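Long-range contacts in probable hydrolase (Pseudomonas aeruginosa, PDB 7AL6), which is of unknown function but has the alpha/beta hydrolase fold and is probably a hydrolase, perhaps a lipolytic one: residues L17-G23 with L53-D59; G100-I106 with L124-P130. All coordinates share one frame; numbering follows the deposited sequence.

Contact 1 pairs strands 16-22 and 53-58 antiparallel, and contact 2 joins strand 96-101 and the start of helix 103-114 to strand 119-125 and the loop after it. Both belong to the same mixed eight-stranded sheet, with strand 28-33 between 53-58 and 96-101. Their centres lie about 18 Å apart and their nearest atoms about 8 Å, so they do not touch. Along the chain contact 1 closes before contact 2 opens. The first belongs to the antiparallel edge region of the alpha/beta hydrolase sheet, where it meets the parallel part, whereas the second lies within the parallel part, where Ser-102 and Asp-126 are placed as in a Ser-His-Asp triad.

Contact 1. Residues L17-G23 with L53-D59; sequences LAAHLFG and LRIVALD
The carbonyl oxygen of His-20 accepts the backbone N-H of Ala-57 at 2.8 Å (N to O), and the two residues form a hydrogen-bonded antiparallel pair. Phe-22 and Ile-55 form the next such pair, with Phe-22 N 2.8 Å from Ile-55 O. Strands 17-22 and 53-58 run at 148° to one another, and a further bond runs from Asp-59 N to Ala-18 O. Strand 16-22 is the antiparallel second strand of the alpha/beta hydrolase sheet, paired on 53-58, from which the parallel part continues. On the face bearing Phe-22, the ring turns its edge to Ala-57, whose CB lies 3.8 Å from CE2, while CD2 of His-20 sits over one ring face near the rim. The first torsion of Phe-22 sets CG beside its backbone N (chi1 -63°), bringing the ring back along its own strand toward His-20. The imidazole ND1 of His-20 is hydrogen-bonded to Glu-7. The other face is aliphatic: Leu-21 and Val-56 lie side by side, CD2 to CG2 3.9 Å, and Val-56 turns its other methyl, CG1, to Ala-19 CB at 3.7 Å. Leu-58 CD1 meets Leu-17 CD1, and helix 77-91 packs on these two leucines. At the far end Arg-54, bent at its second torsion, brings NH2 to the carbonyl oxygen of Gly-23 at 3.0 Å, a bond 17° out of the guanidinium plane; Leu-21 CB lies over one face of that group. Asp-59 sends its carboxylate to Arg-188, with backbone N-H groups of Ala-40 and His-65 as further partners. Backbone bonds therefore set the register, the aliphatic face packs on helix 77-91 and strand 7-11, and the charged groups of Arg-54 and Asp-59 fasten the two ends.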
ATOM      1  N   LEU A  17      -8.429 -11.696   2.123  1.00 22.42           N
ATOM      2  CA  LEU A  17      -8.168 -13.109   1.803  1.00 25.52           C
ATOM      3  C   LEU A  17      -9.359 -13.689   1.069  1.00 26.46           C
ATOM      4  O   LEU A  17     -10.422 -13.146   1.163  1.00 29.21           O
ATOM      5  CB  LEU A  17      -7.927 -13.913   3.079  1.00 23.29           C
ATOM      6  CG  LEU A  17      -6.780 -13.456   3.960  1.00 25.42           C
ATOM      7  CD1 LEU A  17      -6.713 -14.308   5.199  1.00 26.20           C
ATOM      8  CD2 LEU A  17      -5.473 -13.483   3.211  1.00 21.23           C
ATOM      9  N   ALA A  18      -9.118 -14.728   0.311  1.00 20.51           N
ATOM     10  CA  ALA A  18     -10.174 -15.471  -0.355  1.00 23.25           C
ATOM     11  C   ALA A  18     -10.471 -16.759   0.398  1.00 25.51           C
ATOM     12  O   ALA A  18      -9.579 -17.356   1.016  1.00 21.33           O
ATOM     13  CB  ALA A  18      -9.767 -15.805  -1.796  1.00 22.36           C
ATOM     14  N   ALA A  19     -11.723 -17.205   0.310  1.00 23.05           N
ATOM     15  CA  ALA A  19     -12.110 -18.477   0.914  1.00 26.63           C
ATOM     16  C   ALA A  19     -13.250 -19.120   0.134  1.00 25.72           C
ATOM     17  O   ALA A  19     -14.095 -18.430  -0.451  1.00 26.49           O
ATOM     18  CB  ALA A  19     -12.572 -18.313   2.350  1.00 26.36           C
ATOM     19  N   HIS A  20     -13.263 -20.451   0.131  1.00 25.91           N
ATOM     20  CA  HIS A  20     -14.383 -21.239  -0.358  1.00 22.91           C
ATOM     21  C   HIS A  20     -15.164 -21.742   0.845  1.00 29.95           C
ATOM     22  O   HIS A  20     -14.576 -22.231   1.817  1.00 27.86           O
ATOM     23  CB  HIS A  20     -13.922 -22.415  -1.236  1.00 28.82           C
ATOM     24  CG  HIS A  20     -15.027 -22.988  -2.079  1.00 32.54           C
ATOM     25  ND1 HIS A  20     -15.393 -22.440  -3.290  1.00 39.46           N
ATOM     26  CD2 HIS A  20     -15.891 -24.007  -1.852  1.00 34.64           C
ATOM     27  CE1 HIS A  20     -16.416 -23.121  -3.787  1.00 36.58           C
ATOM     28  NE2 HIS A  20     -16.750 -24.060  -2.923  1.00 36.77           N
ATOM     29  N   LEU A  21     -16.479 -21.632   0.784  1.00 27.13           N
ATOM     30  CA  LEU A  21     -17.382 -21.974   1.901  1.00 26.63           C
ATOM     31  C   LEU A  21     -18.036 -23.334   1.662  1.00 31.75           C
ATOM     32  O   LEU A  21     -18.639 -23.499   0.624  1.00 33.83           O
ATOM     33  CB  LEU A  21     -18.440 -20.884   2.015  1.00 29.47           C
ATOM     34  CG  LEU A  21     -17.918 -19.477   2.249  1.00 26.51           C
ATOM     35  CD1 LEU A  21     -19.062 -18.504   2.418  1.00 30.83           C
ATOM     36  CD2 LEU A  21     -16.992 -19.428   3.441  1.00 29.97           C
ATOM     37  N   PHE A  22     -17.952 -24.260   2.604  1.00 30.27           N
ATOM     38  CA  PHE A  22     -18.579 -25.586   2.484  1.00 29.28           C
ATOM     39  C   PHE A  22     -19.504 -25.848   3.667  1.00 28.84           C
ATOM     40  O   PHE A  22     -19.240 -25.394   4.751  1.00 30.07           O
ATOM     41  CB  PHE A  22     -17.562 -26.716   2.532  1.00 27.90           C
ATOM     42  CG  PHE A  22     -16.557 -26.757   1.423  1.00 29.77           C
ATOM     43  CD1 PHE A  22     -16.846 -27.398   0.242  1.00 28.06           C
ATOM     44  CD2 PHE A  22     -15.317 -26.187   1.580  1.00 24.73           C
ATOM     45  CE1 PHE A  22     -15.917 -27.454  -0.772  1.00 29.24           C
ATOM     46  CE2 PHE A  22     -14.389 -26.243   0.564  1.00 30.93           C
ATOM     47  CZ  PHE A  22     -14.692 -26.883  -0.604  1.00 35.36           C
ATOM     48  N   GLY A  23     -20.540 -26.638   3.444  1.00 38.45           N
ATOM     49  CA  GLY A  23     -21.449 -27.109   4.479  1.00 30.73           C
ATOM     50  C   GLY A  23     -22.564 -26.158   4.778  1.00 35.82           C
ATOM     51  O   GLY A  23     -22.584 -25.063   4.317  1.00 40.58           O
ATOM     52  N   LEU A  53     -20.414 -29.837   9.165  1.00 33.53           N
ATOM     53  CA  LEU A  53     -19.343 -28.873   9.500  1.00 29.89           C
ATOM     54  C   LEU A  53     -19.487 -27.654   8.585  1.00 24.79           C
ATOM     55  O   LEU A  53     -19.761 -27.838   7.435  1.00 32.83           O
ATOM     56  CB  LEU A  53     -17.965 -29.508   9.325  1.00 30.46           C
ATOM     57  CG  LEU A  53     -17.689 -30.770  10.137  1.00 37.02           C
ATOM     58  CD1 LEU A  53     -16.232 -31.133  10.076  1.00 28.11           C
ATOM     59  CD2 LEU A  53     -18.132 -30.622  11.574  1.00 36.73           C
ATOM     60  N   ARG A  54     -19.403 -26.444   9.107  1.00 31.60           N
ATOM     61  CA  ARG A  54     -19.386 -25.236   8.266  1.00 28.58           C
ATOM     62  C   ARG A  54     -17.901 -24.963   8.034  1.00 24.73           C
ATOM     63  O   ARG A  54     -17.270 -24.471   8.929  1.00 29.68           O
ATOM     64  CB  ARG A  54     -20.117 -24.079   8.929  1.00 29.23           C
ATOM     65  CG  ARG A  54     -20.034 -22.790   8.139  1.00 34.18           C
ATOM     66  CD  ARG A  54     -20.592 -22.854   6.732  1.00 28.00           C
ATOM     67  NE  ARG A  54     -20.877 -21.527   6.251  1.00 36.05           N
ATOM     68  CZ  ARG A  54     -21.443 -21.234   5.103  1.00 35.56           C
ATOM     69  NH1 ARG A  54     -21.660 -19.979   4.791  1.00 36.07           N
ATOM     70  NH2 ARG A  54     -21.794 -22.180   4.272  1.00 34.75           N
ATOM     71  N   ILE A  55     -17.368 -25.283   6.874  1.00 24.13           N
ATOM     72  CA  ILE A  55     -15.916 -25.177   6.622  1.00 24.73           C
ATOM     73  C   ILE A  55     -15.605 -23.976   5.747  1.00 29.10           C
ATOM     74  O   ILE A  55     -16.120 -23.863   4.650  1.00 28.97           O
ATOM     75  CB  ILE A  55     -15.380 -26.479   6.008  1.00 27.62           C
ATOM     76  CG1 ILE A  55     -15.659 -27.684   6.905  1.00 31.91           C
ATOM     77  CG2 ILE A  55     -13.920 -26.362   5.683  1.00 28.45           C
ATOM     78  CD1 ILE A  55     -15.468 -28.997   6.230  1.00 31.60           C
ATOM     79  N   VAL A  56     -14.720 -23.151   6.258  1.00 24.18           N
ATOM     80  CA  VAL A  56     -14.173 -22.001   5.552  1.00 24.56           C
ATOM     81  C   VAL A  56     -12.797 -22.442   5.095  1.00 23.32           C
ATOM     82  O   VAL A  56     -11.859 -22.528   5.898  1.00 26.22           O
ATOM     83  CB  VAL A  56     -14.118 -20.764   6.456  1.00 20.74           C
ATOM     84  CG1 VAL A  56     -13.446 -19.596   5.739  1.00 25.41           C
ATOM     85  CG2 VAL A  56     -15.515 -20.372   6.914  1.00 26.57           C
ATOM     86  N   ALA A  57     -12.674 -22.790   3.814  1.00 21.54           N
ATOM     87  CA  ALA A  57     -11.404 -23.235   3.256  1.00 23.93           C
ATOM     88  C   ALA A  57     -10.702 -21.981   2.783  1.00 23.94           C
ATOM     89  O   ALA A  57     -11.018 -21.438   1.708  1.00 24.04           O
ATOM     90  CB  ALA A  57     -11.588 -24.241   2.115  1.00 23.27           C
ATOM     91  N   LEU A  58      -9.732 -21.559   3.570  1.00 20.83           N
ATOM     92  CA  LEU A  58      -9.059 -20.285   3.419  1.00 25.96           C
ATOM     93  C   LEU A  58      -7.829 -20.405   2.541  1.00 26.21           C
ATOM     94  O   LEU A  58      -7.052 -21.352   2.678  1.00 23.24           O
ATOM     95  CB  LEU A  58      -8.648 -19.805   4.802  1.00 22.56           C
ATOM     96  CG  LEU A  58      -8.086 -18.404   4.954  1.00 22.10           C
ATOM     97  CD1 LEU A  58      -9.159 -17.370   4.708  1.00 26.04           C
ATOM     98  CD2 LEU A  58      -7.481 -18.294   6.383  1.00 25.68           C
ATOM     99  N   ASP A  59      -7.668 -19.426   1.684  1.00 22.80           N
ATOM    100  CA  ASP A  59      -6.436 -19.259   0.907  1.00 20.57           C
ATOM    101  C   ASP A  59      -5.533 -18.473   1.849  1.00 25.14           C
ATOM    102  O   ASP A  59      -5.917 -17.425   2.285  1.00 23.87           O
ATOM    103  CB  ASP A  59      -6.652 -18.531  -0.420  1.00 22.76           C
ATOM    104  CG  ASP A  59      -7.050 -19.433  -1.568  1.00 23.50           C
ATOM    105  OD1 ASP A  59      -6.777 -20.590  -1.492  1.00 24.19           O
ATOM    106  OD2 ASP A  59      -7.644 -18.954  -2.476  1.00 23.12           O
TER

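Contact 2. Residues G100-I106 with L124-P130; sequences GHSMGAI and LIDGLIP
Ile-106 lays its CD1 methyl against the backbone of Ile-129, 3.4 Å from the carbonyl oxygen, and its CG2 branch against Pro-130 CD at 3.9 Å. With CG1 beside the backbone N (chi1 -66°), CG1 and CD1 run to the Ile-129 carbonyl while CG2 turns to the proline ring. The contact closes the beta-alpha-beta unit of strand 96-101, helix 103-114 and strand 119-125, and the sharp turn at Ser-102 fits the nucleophile elbow (GxSxG) of alpha/beta hydrolases. Ser-102 has the positive phi of that strained turn (53°). Parallel strand pairing leads into it: Ile-125 N donates to Gly-100 O at 2.8 Å, and Ser-102 N to Ile-125 O at 3.1 Å. His-101 crosses Ile-125 at about a right angle, its CD2 3.6 Å from CG2, while Ser-102 CB rests over the centre of the imidazole; NE2 is hydrogen-bonded to the carbonyl oxygen of His-263. The side chains of Ser-102 and Asp-126 reach the same His-263, at NE2 and ND1 respectively, an arrangement consistent with a catalytic triad. In the first turn of helix 103-114, Ala-105 CB packs on Leu-124 CD2 and meets the carbonyl oxygen of Gly-127. Farther along, one water donates to Ile-106 O at 2.9 Å and to Leu-128 O at 2.8 Å.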
ATOM      1  N   GLY A 100      -6.217 -28.739   9.317  1.00 21.70           N
ATOM      2  CA  GLY A 100      -4.993 -28.258   8.712  1.00 20.47           C
ATOM      3  C   GLY A 100      -4.223 -29.351   8.009  1.00 28.67           C
ATOM      4  O   GLY A 100      -4.091 -30.458   8.527  1.00 29.46           O
ATOM      5  N   HIS A 101      -3.655 -29.002   6.849  1.00 25.61           N
ATOM      6  CA  HIS A 101      -2.809 -29.903   6.083  1.00 28.14           C
ATOM      7  C   HIS A 101      -1.397 -29.342   6.030  1.00 26.24           C
ATOM      8  O   HIS A 101      -1.183 -28.181   5.647  1.00 24.82           O
ATOM      9  CB  HIS A 101      -3.344 -30.152   4.655  1.00 30.36           C
ATOM     10  CG  HIS A 101      -2.403 -30.971   3.822  1.00 30.04           C
ATOM     11  ND1 HIS A 101      -1.740 -30.467   2.727  1.00 26.46           N
ATOM     12  CD2 HIS A 101      -1.974 -32.243   3.965  1.00 25.92           C
ATOM     13  CE1 HIS A 101      -0.938 -31.390   2.234  1.00 37.66           C
ATOM     14  NE2 HIS A 101      -1.066 -32.481   2.966  1.00 29.93           N
ATOM     15  N   SER A 102      -0.433 -30.165   6.436  1.00 27.18           N
ATOM     16  CA  SER A 102       0.988 -29.841   6.348  1.00 28.93           C
ATOM     17  C   SER A 102       1.303 -28.504   7.012  1.00 32.72           C
ATOM     18  O   SER A 102       1.102 -28.363   8.230  1.00 25.42           O
ATOM     19  CB  SER A 102       1.433 -29.882   4.884  1.00 27.44           C
ATOM     20  OG  SER A 102       2.838 -29.929   4.821  1.00 33.06           O
ATOM     21  N   MET A 103       1.862 -27.533   6.279  1.00 23.22           N
ATOM     22  CA  MET A 103       2.069 -26.208   6.884  1.00 27.25           C
ATOM     23  C   MET A 103       0.826 -25.703   7.624  1.00 21.01           C
ATOM     24  O   MET A 103       0.924 -24.989   8.637  1.00 23.78           O
ATOM     25  CB  MET A 103       2.451 -25.160   5.826  1.00 25.20           C
ATOM     26  CG  MET A 103       2.825 -23.803   6.441  1.00 26.66           C
ATOM     27  SD  MET A 103       3.226 -22.506   5.207  1.00 26.46           S
ATOM     28  CE  MET A 103       1.580 -22.265   4.512  1.00 24.24           C
ATOM     29  N   GLY A 104      -0.346 -25.978   7.072  1.00 22.16           N
ATOM     30  CA  GLY A 104      -1.565 -25.508   7.700  1.00 27.83           C
ATOM     31  C   GLY A 104      -1.816 -26.185   9.027  1.00 27.68           C
ATOM     32  O   GLY A 104      -2.474 -25.606   9.907  1.00 25.10           O
ATOM     33  N   ALA A 105      -1.343 -27.435   9.164  1.00 28.93           N
ATOM     34  CA  ALA A 105      -1.403 -28.139  10.446  1.00 29.06           C
ATOM     35  C   ALA A 105      -0.430 -27.522  11.426  1.00 23.95           C
ATOM     36  O   ALA A 105      -0.753 -27.336  12.600  1.00 26.89           O
ATOM     37  CB  ALA A 105      -1.091 -29.634  10.265  1.00 30.20           C
ATOM     38  N   ILE A 106       0.739 -27.108  10.937  1.00 26.35           N
ATOM     39  CA  ILE A 106       1.707 -26.449  11.803  1.00 23.75           C
ATOM     40  C   ILE A 106       1.139 -25.159  12.358  1.00 30.67           C
ATOM     41  O   ILE A 106       1.294 -24.856  13.556  1.00 25.86           O
ATOM     42  CB  ILE A 106       3.013 -26.208  11.036  1.00 25.25           C
ATOM     43  CG1 ILE A 106       3.651 -27.545  10.694  1.00 33.00           C
ATOM     44  CG2 ILE A 106       3.913 -25.323  11.861  1.00 31.72           C
ATOM     45  CD1 ILE A 106       4.805 -27.419   9.775  1.00 37.41           C
ATOM     46  N   LEU A 124      -5.672 -32.699  11.988  1.00 24.63           N
ATOM     47  CA  LEU A 124      -4.388 -32.464  11.342  1.00 21.96           C
ATOM     48  C   LEU A 124      -4.128 -33.551  10.307  1.00 34.39           C
ATOM     49  O   LEU A 124      -4.311 -34.743  10.595  1.00 27.91           O
ATOM     50  CB  LEU A 124      -3.280 -32.412  12.363  1.00 23.89           C
ATOM     51  CG  LEU A 124      -3.496 -31.490  13.567  1.00 23.11           C
ATOM     52  CD1 LEU A 124      -2.329 -31.588  14.517  1.00 27.58           C
ATOM     53  CD2 LEU A 124      -3.674 -30.030  13.132  1.00 27.25           C
ATOM     54  N   ILE A 125      -3.683 -33.140   9.123  1.00 25.52           N
ATOM     55  CA  ILE A 125      -3.313 -34.083   8.040  1.00 25.13           C
ATOM     56  C   ILE A 125      -1.799 -34.004   7.784  1.00 32.27           C
ATOM     57  O   ILE A 125      -1.351 -33.012   7.227  1.00 25.36           O
ATOM     58  CB  ILE A 125      -4.110 -33.847   6.751  1.00 25.95           C
ATOM     59  CG1 ILE A 125      -5.616 -33.835   6.992  1.00 29.52           C
ATOM     60  CG2 ILE A 125      -3.732 -34.872   5.712  1.00 28.04           C
ATOM     61  CD1 ILE A 125      -6.408 -33.390   5.809  1.00 29.13           C
ATOM     62  N   ASP A 126      -1.041 -34.994   8.244  1.00 28.37           N
ATOM     63  CA  ASP A 126       0.389 -35.202   7.945  1.00 24.48           C
ATOM     64  C   ASP A 126       1.260 -33.986   8.246  1.00 26.26           C
ATOM     65  O   ASP A 126       2.115 -33.724   7.463  1.00 28.36           O
ATOM     66  CB  ASP A 126       0.548 -35.629   6.495  1.00 29.67           C
ATOM     67  CG  ASP A 126       1.664 -36.632   6.317  1.00 39.12           C
ATOM     68  OD1 ASP A 126       1.695 -37.557   7.079  1.00 31.12           O
ATOM     69  OD2 ASP A 126       2.475 -36.435   5.451  1.00 30.19           O
ATOM     70  N   GLY A 127       1.010 -33.279   9.331  1.00 28.76           N
ATOM     71  CA  GLY A 127       1.820 -32.140   9.776  1.00 25.61           C
ATOM     72  C   GLY A 127       1.695 -31.945  11.262  1.00 20.38           C
ATOM     73  O   GLY A 127       0.660 -32.230  11.775  1.00 28.01           O
ATOM     74  N   LEU A 128       2.723 -31.434  11.905  1.00 25.21           N
ATOM     75  CA  LEU A 128       2.715 -31.174  13.329  1.00 36.05           C
ATOM     76  C   LEU A 128       3.595 -29.994  13.715  1.00 27.20           C
ATOM     77  O   LEU A 128       3.106 -28.974  14.253  1.00 29.77           O
ATOM     78  CB  LEU A 128       3.168 -32.433  14.072  1.00 33.20           C
ATOM     79  CG  LEU A 128       3.039 -32.308  15.586  1.00 36.92           C
ATOM     80  CD1 LEU A 128       1.542 -32.164  15.909  1.00 38.90           C
ATOM     81  CD2 LEU A 128       3.606 -33.477  16.324  1.00 42.64           C
ATOM     82  N   ILE A 129       4.894 -30.108  13.462  1.00 26.09           N
ATOM     83  CA  ILE A 129       5.823 -29.065  13.888  1.00 25.62           C
ATOM     84  C   ILE A 129       6.628 -28.615  12.680  1.00 28.26           C
ATOM     85  O   ILE A 129       6.758 -29.351  11.695  1.00 27.77           O
ATOM     86  CB  ILE A 129       6.774 -29.554  15.002  1.00 37.08           C
ATOM     87  CG1 ILE A 129       7.352 -30.911  14.636  1.00 37.97           C
ATOM     88  CG2 ILE A 129       6.038 -29.632  16.353  1.00 43.11           C
ATOM     89  CD1 ILE A 129       8.519 -31.327  15.529  1.00 41.71           C
ATOM     90  N   PRO A 130       7.225 -27.429  12.750  1.00 26.61           N
ATOM     91  CA  PRO A 130       8.082 -26.982  11.647  1.00 32.40           C
ATOM     92  C   PRO A 130       9.496 -27.518  11.791  1.00 45.69           C
ATOM     93  O   PRO A 130       9.821 -28.151  12.806  1.00 35.90           O
ATOM     94  CB  PRO A 130       8.053 -25.460  11.800  1.00 29.50           C
ATOM     95  CG  PRO A 130       8.016 -25.282  13.335  1.00 28.04           C
ATOM     96  CD  PRO A 130       7.114 -26.405  13.812  1.00 29.92           C
TER
HETATM   97  O   HOH W   1       3.454 -26.299  14.945  1.00 30.65           O